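Papain-like protease (Human betacoronavirus 2c EMC/2012, PDB 4RNA) binds zinc and probably cleaves the viral polyprotein as a papain-like cysteine protease. Local coordinates at residues 128-133 / 137-142; 34-39 / 85-90; 166-171 / 279-284. All blocks are in the same frame, centred on the assembly; numbering follows the deposited sequence.

Overall arrangement
The three contacts follow one another along the chain: contact 2 closes before contact 1 opens, and contact 1 before contact 3. In space they spread across the body of the protein. Their centres lie about 20 Å (1 and 2), about 22 Å (1 and 3) and about 27 Å (2 and 3) apart, and none touches another. Contact 2 joins the N-terminal ubiquitin-like sheet to helix 81-92; contact 1 lies within the helical thumb; contact 3 docks helix 168-176 onto the palm strand 280-287. Helix 148-158 ties the first two together, since Asp149 pairs with both Lys89 and Lys141. The thumb thus bridges the N-terminal sheet and the palm.

Contact 1: residues 128-133 / 137-142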
loop_
_atom_site.group_PDB
_atom_site.type_symbol
_atom_site.label_atom_id
_atom_site.label_comp_id
_atom_site.label_asym_id
_atom_site.label_seq_id
_atom_site.Cartn_x
_atom_site.Cartn_y
_atom_site.Cartn_z
ATOM N N ILE A 128 9.850 11.632 -17.339
ATOM C CA ILE A 128 9.854 10.793 -16.141
ATOM C C ILE A 128 10.583 9.476 -16.400
ATOM O O ILE A 128 10.579 8.950 -17.529
ATOM C CB ILE A 128 8.429 10.437 -15.646
ATOM C CG1 ILE A 128 7.732 9.567 -16.683
ATOM C CG2 ILE A 128 7.651 11.716 -15.335
ATOM C CD1 ILE A 128 6.371 9.029 -16.213
ATOM N N LYS A 129 11.244 9.014 -15.343
ATOM C CA LYS A 129 11.948 7.738 -15.298
ATOM C C LYS A 129 11.709 7.144 -13.891
ATOM O O LYS A 129 11.664 7.881 -12.916
ATOM C CB LYS A 129 13.448 7.950 -15.503
ATOM C CG LYS A 129 14.227 6.668 -15.738
ATOM C CD LYS A 129 15.746 6.871 -15.806
ATOM C CE LYS A 129 16.329 7.378 -14.491
ATOM N NZ LYS A 129 15.976 8.821 -14.329
ATOM N N PHE A 130 11.573 5.823 -13.814
ATOM C CA PHE A 130 11.353 5.146 -12.541
ATOM C C PHE A 130 12.689 4.854 -11.901
ATOM O O PHE A 130 13.605 4.418 -12.580
ATOM C CB PHE A 130 10.505 3.877 -12.739
ATOM C CG PHE A 130 9.076 4.198 -13.015
ATOM C CD1 PHE A 130 8.268 4.691 -11.986
ATOM C CD2 PHE A 130 8.547 4.083 -14.307
ATOM C CE1 PHE A 130 6.952 5.054 -12.244
ATOM C CE2 PHE A 130 7.234 4.438 -14.577
ATOM C CZ PHE A 130 6.433 4.938 -13.546
ATOM N N VAL A 131 12.800 5.130 -10.612
ATOM C CA VAL A 131 14.087 4.951 -9.933
ATOM C C VAL A 131 14.219 3.476 -9.574
ATOM O O VAL A 131 15.291 3.018 -9.273
ATOM C CB VAL A 131 14.268 5.852 -8.686
ATOM C CG1 VAL A 131 14.088 7.314 -9.061
ATOM C CG2 VAL A 131 13.328 5.458 -7.544
ATOM N N ILE A 132 13.127 2.717 -9.634
ATOM C CA ILE A 132 13.210 1.239 -9.407
ATOM C C ILE A 132 13.445 0.503 -10.761
ATOM O O ILE A 132 12.655 0.653 -11.694
ATOM C CB ILE A 132 11.883 0.713 -8.784
ATOM C CG1 ILE A 132 11.708 1.283 -7.354
ATOM C CG2 ILE A 132 11.914 -0.827 -8.729
ATOM C CD1 ILE A 132 10.277 1.227 -6.793
ATOM N N PRO A 133 14.532 -0.298 -10.869
ATOM C CA PRO A 133 14.785 -0.923 -12.170
ATOM C C PRO A 133 13.675 -1.790 -12.719
ATOM O O PRO A 133 13.419 -1.739 -13.927
ATOM C CB PRO A 133 16.046 -1.751 -11.914
ATOM C CG PRO A 133 16.783 -0.959 -10.859
ATOM C CD PRO A 133 15.747 -0.317 -9.987
ATOM N N HIS A 137 12.093 -0.967 -16.357
ATOM C CA HIS A 137 12.221 -1.949 -17.405
ATOM C C HIS A 137 10.815 -2.305 -17.833
ATOM O O HIS A 137 10.500 -2.348 -19.025
ATOM C CB HIS A 137 13.058 -3.148 -16.931
ATOM C CG HIS A 137 13.184 -4.227 -17.961
ATOM N ND1 HIS A 137 12.313 -5.251 -18.044
ATOM C CD2 HIS A 137 14.087 -4.395 -19.008
ATOM C CE1 HIS A 137 12.654 -6.056 -19.075
ATOM N NE2 HIS A 137 13.736 -5.532 -19.666
ATOM N N ALA A 138 9.910 -2.489 -16.881
ATOM C CA ALA A 138 8.518 -2.861 -17.317
ATOM C C ALA A 138 7.788 -1.740 -18.102
ATOM O O ALA A 138 6.823 -2.033 -18.909
ATOM C CB ALA A 138 7.657 -3.241 -16.091
ATOM N N PHE A 139 8.040 -0.505 -17.686
ATOM C CA PHE A 139 7.505 0.710 -18.290
ATOM C C PHE A 139 7.943 0.743 -19.775
ATOM O O PHE A 139 7.106 0.929 -20.654
ATOM C CB PHE A 139 8.072 1.966 -17.622
ATOM C CG PHE A 139 7.316 3.220 -17.976
ATOM C CD1 PHE A 139 5.923 3.169 -18.223
ATOM C CD2 PHE A 139 7.969 4.437 -18.048
ATOM C CE1 PHE A 139 5.222 4.351 -18.555
ATOM C CE2 PHE A 139 7.267 5.625 -18.348
ATOM C CZ PHE A 139 5.915 5.584 -18.596
ATOM N N MET A 140 9.251 0.574 -20.034
ATOM C CA MET A 140 9.750 0.398 -21.452
ATOM C C MET A 140 9.061 -0.709 -22.261
ATOM O O MET A 140 8.675 -0.474 -23.421
ATOM C CB MET A 140 11.264 0.243 -21.489
ATOM C CG MET A 140 11.947 1.416 -20.797
ATOM S SD MET A 140 11.578 3.020 -21.607
ATOM C CE MET A 140 10.120 3.750 -20.849
ATOM N N LYS A 141 8.861 -1.887 -21.649
ATOM C CA LYS A 141 8.174 -2.989 -22.324
ATOM C C LYS A 141 6.748 -2.565 -22.619
ATOM O O LYS A 141 6.177 -2.944 -23.680
ATOM C CB LYS A 141 8.142 -4.289 -21.477
ATOM C CG LYS A 141 9.464 -5.000 -21.326
ATOM C CD LYS A 141 9.195 -6.484 -21.262
ATOM C CE LYS A 141 8.870 -6.918 -19.854
ATOM N NZ LYS A 141 8.379 -8.336 -19.844
ATOM N N HIS A 142 6.124 -1.859 -21.646
ATOM C CA HIS A 142 4.755 -1.390 -21.825
ATOM C C HIS A 142 4.749 -0.427 -23.015
ATOM O O HIS A 142 3.901 -0.490 -23.866
ATOM C CB HIS A 142 4.222 -0.702 -20.517
ATOM C CG HIS A 142 3.033 0.253 -20.752
ATOM N ND1 HIS A 142 1.777 -0.188 -21.019
ATOM C CD2 HIS A 142 2.975 1.654 -20.796
ATOM C CE1 HIS A 142 0.960 0.861 -21.216
ATOM N NE2 HIS A 142 1.701 1.993 -21.085
#
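Phe139 on helix 133-143 reaches toward Phe130 and Ile128 of strand 128-130. CB starts the contact, lying 4.0 Å from Phe130 CD2. With CG anti to the backbone N (chi1 -166°), the ring turns one face to the edge of Phe130. CG comes within 3.6 Å of Phe130 CE2, and CD2 makes the closest approach of the pair, 3.5 Å from the same Phe130 CE2. Further out, CE2 of Phe139 meets Ile128 CD1 at 4.1 Å. That methyl approaches the ring at a slant, and it gets there because Ile128 CG1 is placed between the backbone N and the carbonyl carbon.

The two phenyls form a T-shaped stack in which Phe130 offers its edge and Phe139 a face. The evidence is an interplanar angle of 83° with ring centroids 5.2 Å apart, and Phe130 CE2 stands over the face toward its rim instead of its centre. Both rings are buried. Phe150 of helix 148-158 also stacks on Phe139, so the ring links the strand to a further helix.

In the fold this is a strand-turn-helix unit of the helical thumb: strand 128-130 pairs antiparallel with strand 179-181, and Ile132 occupies the N-cap position of the helix that follows. Only Val131 and Ile132 separate strand 128-130 from helix 133-143. The backbone makes the join explicit through the first-turn bond from His137 N to Pro133 O, 2.9 Å long and nearly straight at 162°. Beside it His137 CB passes 3.3 Å from that same Pro133 O, while its imidazole leads away from the strand. Gln136, from the intervening turn of the helix, accepts from the backbone N of Phe130 through its OE1.

Contact 2: residues 34-39 / 85-90; sequences CVFFNG and FYSLKA
The phenyl ring of Phe36 carries Tyr86 on one face, and the tyrosine reaches it with two groups at once. CB of Tyr86 sits above the middle of that face, 3.6 Å from the ring centroid and 11° off the ring normal, which meets the geometry of a CH-pi contact. Alongside it the edge of the Tyr86 ring leans in, bringing CD2 to 3.4 Å from Phe36 CD1. The two rings therefore make an edge-to-face stack, with centroids 5.1 Å apart, although planes at 64° tilt it from a perfect T. Tyr86 CG is anti to the carbonyl carbon (chi1 -66°), beside the backbone N, a setting that brings both CB and the ring edge against the phenyl. In the plane of the Phe36 ring, at its edge, lies the carbonyl O of Gly39. His83, a turn earlier on the helix, supplies another ring that meets Phe36.

The strand order 2-1-5-3-4 of the sheet containing 35-37 is that of a beta-grasp, the ubiquitin-like fold, and this contact sets that N-terminal domain against helix 81-92 of the thumb. Tyr86 OH bonds to Leu58 O, so the same side chain also grips strand 55-58 beside its phenyl partner.

The next residue, Ser87, holds its OG 4.0 Å from Phe36 CZ, but its hydrogen bond goes back to His83 O. About one turn further along the helix, Ala90 CB meets the carbonyl O of Gly39 at 3.5 Å; the positive phi of Gly39 suits glycine.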
loop_
_atom_site.group_PDB
_atom_site.type_symbol
_atom_site.label_atom_id
_atom_site.label_comp_id
_atom_site.label_asym_id
_atom_site.label_seq_id
_atom_site.Cartn_x
_atom_site.Cartn_y
_atom_site.Cartn_z
ATOM N N CYS A 34 8.570 -21.255 -1.383
ATOM C CA CYS A 34 7.478 -20.969 -2.309
ATOM C C CYS A 34 8.109 -20.687 -3.676
ATOM O O CYS A 34 8.929 -19.770 -3.809
ATOM C CB CYS A 34 6.699 -19.734 -1.864
ATOM S SG CYS A 34 5.376 -19.369 -3.063
ATOM N N VAL A 35 7.718 -21.467 -4.676
ATOM C CA VAL A 35 8.397 -21.360 -5.990
ATOM C C VAL A 35 7.382 -21.327 -7.113
ATOM O O VAL A 35 6.363 -22.061 -7.105
ATOM C CB VAL A 35 9.391 -22.544 -6.262
ATOM C CG1 VAL A 35 10.688 -22.403 -5.484
ATOM C CG2 VAL A 35 8.714 -23.859 -5.953
ATOM N N PHE A 36 7.689 -20.510 -8.109
ATOM C CA PHE A 36 6.781 -20.436 -9.288
ATOM C C PHE A 36 7.548 -20.964 -10.488
ATOM O O PHE A 36 8.770 -20.724 -10.624
ATOM C CB PHE A 36 6.394 -18.978 -9.588
ATOM C CG PHE A 36 5.313 -18.449 -8.686
ATOM C CD1 PHE A 36 5.538 -18.323 -7.344
ATOM C CD2 PHE A 36 4.011 -18.203 -9.203
ATOM C CE1 PHE A 36 4.533 -17.849 -6.489
ATOM C CE2 PHE A 36 3.002 -17.716 -8.373
ATOM C CZ PHE A 36 3.265 -17.568 -7.009
ATOM N N PHE A 37 6.820 -21.593 -11.399
ATOM C CA PHE A 37 7.377 -22.025 -12.673
ATOM C C PHE A 37 6.361 -21.758 -13.757
ATOM O O PHE A 37 5.195 -22.196 -13.671
ATOM C CB PHE A 37 7.695 -23.521 -12.648
ATOM C CG PHE A 37 8.173 -24.063 -13.976
ATOM C CD1 PHE A 37 9.500 -23.880 -14.389
ATOM C CD2 PHE A 37 7.298 -24.763 -14.819
ATOM C CE1 PHE A 37 9.948 -24.382 -15.620
ATOM C CE2 PHE A 37 7.734 -25.254 -16.051
ATOM C CZ PHE A 37 9.060 -25.073 -16.450
ATOM N N ASN A 38 6.801 -21.026 -14.765
ATOM C CA ASN A 38 5.967 -20.675 -15.887
ATOM C C ASN A 38 4.645 -20.102 -15.406
ATOM O O ASN A 38 3.595 -20.401 -15.932
ATOM C CB ASN A 38 5.758 -21.891 -16.796
ATOM C CG ASN A 38 5.438 -21.489 -18.222
ATOM O OD1 ASN A 38 6.137 -20.656 -18.810
ATOM N ND2 ASN A 38 4.372 -22.060 -18.782
ATOM N N GLY A 39 4.703 -19.252 -14.396
ATOM C CA GLY A 39 3.499 -18.580 -13.941
ATOM C C GLY A 39 2.642 -19.297 -12.896
ATOM O O GLY A 39 1.719 -18.696 -12.395
ATOM N N PHE A 85 3.270 -10.244 -6.732
ATOM C CA PHE A 85 3.643 -9.900 -8.087
ATOM C C PHE A 85 3.564 -11.111 -9.038
ATOM O O PHE A 85 2.970 -11.006 -10.131
ATOM C CB PHE A 85 5.100 -9.264 -8.077
ATOM C CG PHE A 85 5.653 -9.088 -9.462
ATOM C CD1 PHE A 85 4.906 -8.389 -10.423
ATOM C CD2 PHE A 85 6.914 -9.590 -9.802
ATOM C CE1 PHE A 85 5.391 -8.230 -11.705
ATOM C CE2 PHE A 85 7.431 -9.415 -11.098
ATOM C CZ PHE A 85 6.660 -8.727 -12.043
ATOM N N TYR A 86 4.009 -12.302 -8.576
ATOM C CA TYR A 86 4.067 -13.383 -9.490
ATOM C C TYR A 86 2.644 -13.795 -9.726
ATOM O O TYR A 86 2.353 -14.044 -10.872
ATOM C CB TYR A 86 4.807 -14.643 -8.979
ATOM C CG TYR A 86 6.332 -14.472 -8.722
ATOM C CD1 TYR A 86 7.079 -13.514 -9.419
ATOM C CD2 TYR A 86 6.989 -15.321 -7.843
ATOM C CE1 TYR A 86 8.453 -13.370 -9.175
ATOM C CE2 TYR A 86 8.376 -15.181 -7.601
ATOM C CZ TYR A 86 9.074 -14.209 -8.282
ATOM O OH TYR A 86 10.446 -14.101 -7.971
ATOM N N SER A 87 1.779 -13.792 -8.690
ATOM C CA SER A 87 0.333 -14.190 -8.915
ATOM C C SER A 87 -0.390 -13.158 -9.796
ATOM O O SER A 87 -1.277 -13.548 -10.572
ATOM C CB SER A 87 -0.486 -14.284 -7.592
ATOM O OG SER A 87 0.193 -15.090 -6.631
ATOM N N LEU A 88 -0.156 -11.852 -9.545
ATOM C CA LEU A 88 -0.757 -10.769 -10.372
ATOM C C LEU A 88 -0.381 -10.928 -11.826
ATOM O O LEU A 88 -1.257 -10.822 -12.687
ATOM C CB LEU A 88 -0.357 -9.365 -9.911
ATOM C CG LEU A 88 -1.146 -9.044 -8.642
ATOM C CD1 LEU A 88 -0.423 -7.999 -7.827
ATOM C CD2 LEU A 88 -2.603 -8.693 -8.886
ATOM N N LYS A 89 0.930 -11.107 -12.085
ATOM C CA LYS A 89 1.432 -11.327 -13.471
ATOM C C LYS A 89 0.654 -12.461 -14.208
ATOM O O LYS A 89 0.055 -12.257 -15.321
ATOM C CB LYS A 89 2.962 -11.454 -13.410
ATOM C CG LYS A 89 3.630 -11.502 -14.749
ATOM C CD LYS A 89 5.118 -11.561 -14.585
ATOM C CE LYS A 89 5.619 -12.267 -15.806
ATOM N NZ LYS A 89 7.012 -11.835 -16.042
ATOM N N ALA A 90 0.539 -13.607 -13.540
ATOM C CA ALA A 90 -0.293 -14.712 -14.052
ATOM C C ALA A 90 -1.728 -14.241 -14.346
ATOM O O ALA A 90 -2.246 -14.479 -15.430
ATOM C CB ALA A 90 -0.290 -15.889 -13.064
#

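Contact 3: residues 166-171 / 279-284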
loop_
_atom_site.group_PDB
_atom_site.type_symbol
_atom_site.label_atom_id
_atom_site.label_comp_id
_atom_site.label_asym_id
_atom_site.label_seq_id
_atom_site.Cartn_x
_atom_site.Cartn_y
_atom_site.Cartn_z
ATOM N N ASP A 166 -10.554 0.160 -6.921
ATOM C CA ASP A 166 -9.491 0.837 -6.219
ATOM C C ASP A 166 -9.525 2.292 -6.628
ATOM O O ASP A 166 -10.325 2.693 -7.472
ATOM C CB ASP A 166 -8.128 0.177 -6.497
ATOM C CG ASP A 166 -7.197 0.241 -5.290
ATOM O OD1 ASP A 166 -7.013 1.341 -4.703
ATOM O OD2 ASP A 166 -6.696 -0.847 -4.924
ATOM N N ASP A 167 -8.688 3.088 -5.990
ATOM C CA ASP A 167 -8.646 4.524 -6.144
ATOM C C ASP A 167 -7.552 4.921 -7.157
ATOM O O ASP A 167 -6.332 4.831 -6.860
ATOM C CB ASP A 167 -8.324 5.078 -4.731
ATOM C CG ASP A 167 -8.352 6.608 -4.642
ATOM O OD1 ASP A 167 -8.044 7.324 -5.608
ATOM O OD2 ASP A 167 -8.624 7.116 -3.529
ATOM N N ALA A 168 -7.980 5.395 -8.340
ATOM C CA ALA A 168 -7.033 5.840 -9.379
ATOM C C ALA A 168 -6.124 6.963 -8.930
ATOM O O ALA A 168 -4.933 6.963 -9.268
ATOM C CB ALA A 168 -7.745 6.252 -10.679
ATOM N N SER A 169 -6.653 7.923 -8.188
ATOM C CA SER A 169 -5.752 9.021 -7.742
ATOM C C SER A 169 -4.713 8.483 -6.786
ATOM O O SER A 169 -3.548 8.894 -6.857
ATOM C CB SER A 169 -6.525 10.257 -7.165
ATOM O OG SER A 169 -7.516 10.694 -8.132
ATOM N N ARG A 170 -5.135 7.595 -5.884
ATOM C CA ARG A 170 -4.179 7.027 -4.907
ATOM C C ARG A 170 -3.079 6.339 -5.683
ATOM O O ARG A 170 -1.907 6.545 -5.426
ATOM C CB ARG A 170 -4.867 6.020 -3.986
ATOM C CG ARG A 170 -3.936 5.342 -2.952
ATOM C CD ARG A 170 -4.721 4.237 -2.221
ATOM N NE ARG A 170 -4.777 2.991 -2.980
ATOM C CZ ARG A 170 -3.747 2.167 -3.238
ATOM N NH1 ARG A 170 -2.432 2.403 -2.911
ATOM N NH2 ARG A 170 -4.025 1.109 -3.928
ATOM N N LEU A 171 -3.456 5.507 -6.639
ATOM C CA LEU A 171 -2.420 4.772 -7.434
ATOM C C LEU A 171 -1.510 5.625 -8.247
ATOM O O LEU A 171 -0.244 5.385 -8.305
ATOM C CB LEU A 171 -3.113 3.744 -8.347
ATOM C CG LEU A 171 -2.968 2.266 -8.052
ATOM C CD1 LEU A 171 -1.566 1.823 -7.555
ATOM C CD2 LEU A 171 -4.044 1.959 -7.031
ATOM N N GLY A 279 -18.978 3.101 -8.002
ATOM C CA GLY A 279 -18.539 3.729 -9.282
ATOM C C GLY A 279 -17.593 3.195 -10.362
ATOM O O GLY A 279 -17.258 2.022 -10.381
ATOM N N HIS A 280 -17.160 4.091 -11.262
ATOM C CA HIS A 280 -16.500 3.715 -12.490
ATOM C C HIS A 280 -15.621 4.827 -13.023
ATOM O O HIS A 280 -16.038 5.989 -13.048
ATOM C CB HIS A 280 -17.608 3.367 -13.464
ATOM C CG HIS A 280 -17.130 3.026 -14.812
ATOM N ND1 HIS A 280 -16.175 2.107 -15.024
ATOM C CD2 HIS A 280 -17.495 3.516 -16.052
ATOM C CE1 HIS A 280 -15.931 2.021 -16.337
ATOM N NE2 HIS A 280 -16.750 2.882 -16.966
ATOM N N TYR A 281 -14.383 4.508 -13.428
ATOM C CA TYR A 281 -13.444 5.542 -13.867
ATOM C C TYR A 281 -13.457 5.642 -15.377
ATOM O O TYR A 281 -13.546 4.623 -16.048
ATOM C CB TYR A 281 -11.985 5.256 -13.410
ATOM C CG TYR A 281 -11.735 5.534 -11.938
ATOM C CD1 TYR A 281 -11.331 6.801 -11.513
ATOM C CD2 TYR A 281 -11.880 4.538 -10.991
ATOM C CE1 TYR A 281 -11.061 7.070 -10.175
ATOM C CE2 TYR A 281 -11.641 4.788 -9.650
ATOM C CZ TYR A 281 -11.229 6.060 -9.249
ATOM O OH TYR A 281 -10.981 6.353 -7.921
ATOM N N VAL A 282 -13.311 6.858 -15.904
ATOM C CA VAL A 282 -13.199 7.078 -17.322
ATOM C C VAL A 282 -12.051 8.048 -17.559
ATOM O O VAL A 282 -11.880 9.059 -16.833
ATOM C CB VAL A 282 -14.548 7.634 -17.867
ATOM C CG1 VAL A 282 -14.510 7.865 -19.385
ATOM C CG2 VAL A 282 -15.682 6.683 -17.501
ATOM N N HIS A 283 -11.238 7.768 -18.579
ATOM C CA HIS A 283 -10.101 8.632 -18.879
ATOM C C HIS A 283 -10.475 9.478 -20.088
ATOM O O HIS A 283 -10.989 8.932 -21.069
ATOM C CB HIS A 283 -8.854 7.817 -19.203
ATOM C CG HIS A 283 -7.646 8.682 -19.589
ATOM N ND1 HIS A 283 -6.963 9.338 -18.697
ATOM C CD2 HIS A 283 -7.070 8.962 -20.824
ATOM C CE1 HIS A 283 -5.944 10.018 -19.258
ATOM N NE2 HIS A 283 -5.994 9.799 -20.585
ATOM N N ALA A 284 -10.198 10.790 -20.039
ATOM C CA ALA A 284 -10.604 11.677 -21.121
ATOM C C ALA A 284 -9.375 12.377 -21.676
ATOM O O ALA A 284 -8.435 12.780 -20.920
ATOM C CB ALA A 284 -11.668 12.699 -20.660
HETATM O O HOH W 1 -9.606 8.450 -7.536
#
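Tyr281 of strand 280-287 meets residues 166-168 at the start of helix 168-176, where the palm sheet of this papain-like protease abuts its helical thumb. Just before it, His280 NE2 is hydrogen-bonded to Asp295 OD1, a pairing consistent with the His-Asp part of a papain-like catalytic triad. Tyr281 itself carries the contact. Its CG is anti to the carbonyl carbon, beside the backbone N, and the ring projects to the helix start. Ala168 CB rests over one face, 3.8 Å from the ring centroid and 23° off the normal, toward the rim at CE1 (3.5 Å from Ala168 CB); this is a CH-pi contact. CE2 of Tyr281 comes 3.3 Å from Asp166 O at a slant. At the tip, OH accepts a weak bond from Ala168 N, 3.2 Å long and bent to 147°.

A water in the plane of the ring, at its edge, accepts from Ser169 N and lies 2.5 Å from Tyr281 OH, too short to take at face value, so a solvent bridge to the first turn is tentative. Val282 and Ala284 continue the strand by backbone pairing with strand 267-272, whereas the His283 side chain packs on helix 115-122, with ND1 bonded to Asn269 and NE2 to Arg285.

On the helix side Asp167 caps the N terminus: its OD1 takes Arg170 N at 2.9 Å, the amide approaching from above the carboxylate plane. Arg170 in turn grips Asp166 side-on with NE and NH2, both on OD1. That same Asp166 OD1 receives Asp167 N at 2.7 Å on its anti lone pair, away from the other oxygen.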